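Local coordinates for protein phytochrome Response Regulator RcpA (Tolypothrix sp. PCC 7601, PDB 1K68) that probably relays signals from a cyanobacterial phytochrome as a CheY-like response regulator, being phosphorylated on an aspartate beside a bound magnesium ion, at residues A[39-44]-A[74-79]. Numbering follows the deposited sequence.
Sequences EAMAYL and LAEIKS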
ATOM      1  N   GLU A  39      -8.514  11.865  19.407  1.00 41.82           N
ATOM      2  CA  GLU A  39      -9.510  11.876  18.341  1.00 41.05           C
ATOM      3  C   GLU A  39     -10.334  10.609  18.424  1.00 39.53           C
ATOM      4  O   GLU A  39     -11.543  10.621  18.195  1.00 39.13           O
ATOM      5  CB  GLU A  39      -8.851  11.934  16.961  1.00 43.99           C
ATOM      6  CG  GLU A  39      -7.967  13.133  16.730  1.00 47.74           C
ATOM      7  CD  GLU A  39      -8.590  14.412  17.233  1.00 49.56           C
ATOM      8  OE1 GLU A  39      -9.738  14.717  16.836  1.00 49.01           O
ATOM      9  OE2 GLU A  39      -7.923  15.105  18.027  1.00 51.26           O
ATOM     10  N   ALA A  40      -9.669   9.510  18.750  1.00 37.68           N
ATOM     11  CA  ALA A  40     -10.342   8.225  18.854  1.00 35.99           C
ATOM     12  C   ALA A  40     -11.530   8.311  19.805  1.00 33.30           C
ATOM     13  O   ALA A  40     -12.656   7.996  19.435  1.00 32.10           O
ATOM     14  CB  ALA A  40      -9.358   7.159  19.335  1.00 35.65           C
ATOM     15  N   MET A  41     -11.276   8.745  21.033  1.00 34.44           N
ATOM     16  CA  MET A  41     -12.343   8.846  22.018  1.00 35.20           C
ATOM     17  C   MET A  41     -13.398   9.884  21.640  1.00 34.88           C
ATOM     18  O   MET A  41     -14.591   9.644  21.810  1.00 35.81           O
ATOM     19  CB  MET A  41     -11.756   9.158  23.390  1.00 35.94           C
ATOM     20  CG  MET A  41     -10.870   8.047  23.934  1.00 37.46           C
ATOM     21  SD  MET A  41     -11.740   6.472  23.929  1.00 36.61           S
ATOM     22  CE  MET A  41     -12.864   6.731  25.313  1.00 36.99           C
ATOM     23  N   ALA A  42     -12.967  11.030  21.125  1.00 34.72           N
ATOM     24  CA  ALA A  42     -13.915  12.067  20.728  1.00 35.81           C
ATOM     25  C   ALA A  42     -14.879  11.507  19.681  1.00 35.24           C
ATOM     26  O   ALA A  42     -16.093  11.706  19.763  1.00 34.84           O
ATOM     27  CB  ALA A  42     -13.167  13.278  20.171  1.00 35.40           C
ATOM     28  N   TYR A  43     -14.327  10.796  18.701  1.00 35.34           N
ATOM     29  CA  TYR A  43     -15.123  10.204  17.632  1.00 33.96           C
ATOM     30  C   TYR A  43     -16.107   9.172  18.175  1.00 33.51           C
ATOM     31  O   TYR A  43     -17.284   9.170  17.807  1.00 32.75           O
ATOM     32  CB  TYR A  43     -14.197   9.544  16.598  1.00 35.84           C
ATOM     33  CG  TYR A  43     -14.891   9.062  15.341  1.00 36.76           C
ATOM     34  CD1 TYR A  43     -14.841   9.806  14.160  1.00 38.61           C
ATOM     35  CD2 TYR A  43     -15.607   7.866  15.332  1.00 37.72           C
ATOM     36  CE1 TYR A  43     -15.489   9.367  13.004  1.00 37.54           C
ATOM     37  CE2 TYR A  43     -16.257   7.421  14.184  1.00 37.36           C
ATOM     38  CZ  TYR A  43     -16.195   8.175  13.027  1.00 37.17           C
ATOM     39  OH  TYR A  43     -16.848   7.734  11.900  1.00 41.19           O
ATOM     40  N   LEU A  44     -15.630   8.291  19.054  1.00 32.55           N
ATOM     41  CA  LEU A  44     -16.488   7.249  19.613  1.00 32.12           C
ATOM     42  C   LEU A  44     -17.568   7.801  20.541  1.00 33.59           C
ATOM     43  O   LEU A  44     -18.651   7.230  20.642  1.00 31.84           O
ATOM     44  CB  LEU A  44     -15.640   6.204  20.342  1.00 30.40           C
ATOM     45  CG  LEU A  44     -14.687   5.419  19.430  1.00 28.47           C
ATOM     46  CD1 LEU A  44     -13.756   4.530  20.264  1.00 28.17           C
ATOM     47  CD2 LEU A  44     -15.502   4.586  18.454  1.00 27.76           C
ATOM     48  N   LEU A  74      -8.389   1.637  25.047  1.00 29.64           N
ATOM     49  CA  LEU A  74      -9.015   0.344  25.300  1.00 28.66           C
ATOM     50  C   LEU A  74      -9.737   0.331  26.635  1.00 27.77           C
ATOM     51  O   LEU A  74     -10.908  -0.032  26.714  1.00 28.42           O
ATOM     52  CB  LEU A  74      -7.965  -0.772  25.283  1.00 28.52           C
ATOM     53  CG  LEU A  74      -8.435  -2.171  25.701  1.00 27.71           C
ATOM     54  CD1 LEU A  74      -9.504  -2.671  24.742  1.00 25.68           C
ATOM     55  CD2 LEU A  74      -7.236  -3.130  25.717  1.00 27.03           C
ATOM     56  N   ALA A  75      -9.032   0.726  27.685  1.00 30.56           N
ATOM     57  CA  ALA A  75      -9.606   0.746  29.023  1.00 30.83           C
ATOM     58  C   ALA A  75     -10.878   1.596  29.093  1.00 32.22           C
ATOM     59  O   ALA A  75     -11.863   1.200  29.712  1.00 30.75           O
ATOM     60  CB  ALA A  75      -8.575   1.257  30.021  1.00 32.26           C
ATOM     61  N   GLU A  76     -10.859   2.758  28.452  1.00 32.39           N
ATOM     62  CA  GLU A  76     -12.023   3.638  28.482  1.00 33.01           C
ATOM     63  C   GLU A  76     -13.196   3.113  27.660  1.00 32.58           C
ATOM     64  O   GLU A  76     -14.346   3.293  28.038  1.00 34.62           O
ATOM     65  CB  GLU A  76     -11.618   5.037  28.025  1.00 33.11           C
ATOM     66  CG  GLU A  76     -10.892   5.819  29.115  1.00 35.58           C
ATOM     67  CD  GLU A  76     -10.163   7.033  28.586  1.00 39.13           C
ATOM     68  OE1 GLU A  76     -10.716   7.727  27.709  1.00 37.32           O
ATOM     69  OE2 GLU A  76      -9.033   7.297  29.059  1.00 42.31           O
ATOM     70  N   ILE A  77     -12.906   2.455  26.544  1.00 31.97           N
ATOM     71  CA  ILE A  77     -13.956   1.894  25.698  1.00 32.13           C
ATOM     72  C   ILE A  77     -14.651   0.704  26.363  1.00 32.27           C
ATOM     73  O   ILE A  77     -15.876   0.674  26.468  1.00 31.30           O
ATOM     74  CB  ILE A  77     -13.381   1.420  24.346  1.00 33.21           C
ATOM     75  CG1 ILE A  77     -13.011   2.619  23.478  1.00 35.66           C
ATOM     76  CG2 ILE A  77     -14.392   0.563  23.618  1.00 36.06           C
ATOM     77  CD1 ILE A  77     -12.333   2.218  22.182  1.00 36.42           C
ATOM     78  N   LYS A  78     -13.864  -0.273  26.816  1.00 31.95           N
ATOM     79  CA  LYS A  78     -14.421  -1.476  27.436  1.00 31.97           C
ATOM     80  C   LYS A  78     -15.026  -1.267  28.818  1.00 33.84           C
ATOM     81  O   LYS A  78     -15.597  -2.185  29.395  1.00 35.43           O
ATOM     82  CB  LYS A  78     -13.361  -2.581  27.495  1.00 29.33           C
ATOM     83  CG  LYS A  78     -12.989  -3.131  26.129  1.00 25.94           C
ATOM     84  CD  LYS A  78     -14.163  -3.879  25.483  1.00 24.67           C
ATOM     85  CE  LYS A  78     -13.839  -4.226  24.036  1.00 24.85           C
ATOM     86  NZ  LYS A  78     -14.930  -4.960  23.346  1.00 23.04           N
ATOM     87  N   SER A  79     -14.905  -0.056  29.343  1.00 36.08           N
ATOM     88  CA  SER A  79     -15.468   0.258  30.649  1.00 38.18           C
ATOM     89  C   SER A  79     -16.757   1.064  30.456  1.00 37.90           C
ATOM     90  O   SER A  79     -17.591   1.153  31.353  1.00 39.51           O
ATOM     91  CB  SER A  79     -14.461   1.069  31.475  1.00 40.85           C
ATOM     92  OG  SER A  79     -14.887   1.200  32.823  1.00 45.81           O
TER
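Met41 and Leu44 meet Glu76 and Ile77 in a mostly apolar helix-helix contact on one face of the five-stranded parallel sheet of this CheY-like receiver domain. The segments 39-44 and 74-79 belong to neighbouring helices of the (beta/alpha)5 fold and run almost parallel, 17° apart, with 11.0 Å between their axes. At that spacing the backbones stay apart and side chains bridge the gap. A bend at chi2 (-54°) sets Met41 SD 4.1 Å from Ile77 CG1. A second bend, at chi3 (-74°), turns the methyl CE against Glu76, where it packs 3.4 Å from both CB and OE1. Nearer the sheet, Leu44 and Ile77 cross at about a right angle; their methyls are pressed together, Leu44 CD1 lying a tight 3.3 Å from Ile77 CD1. Both residues also rest on Ile59 of the central strand 58-60. OE2 of the Glu76 carboxylate forms a salt bridge with NZ of Lys68. Were Met41 cut back to alanine, a gap would probably open between the helices, with Ile77 CG1 losing the sulfur and Glu76 CB its methyl cover. No hydrogen bond joins the two segments, so their direct cohesion rests mainly on dispersion and burial of side-chain surface.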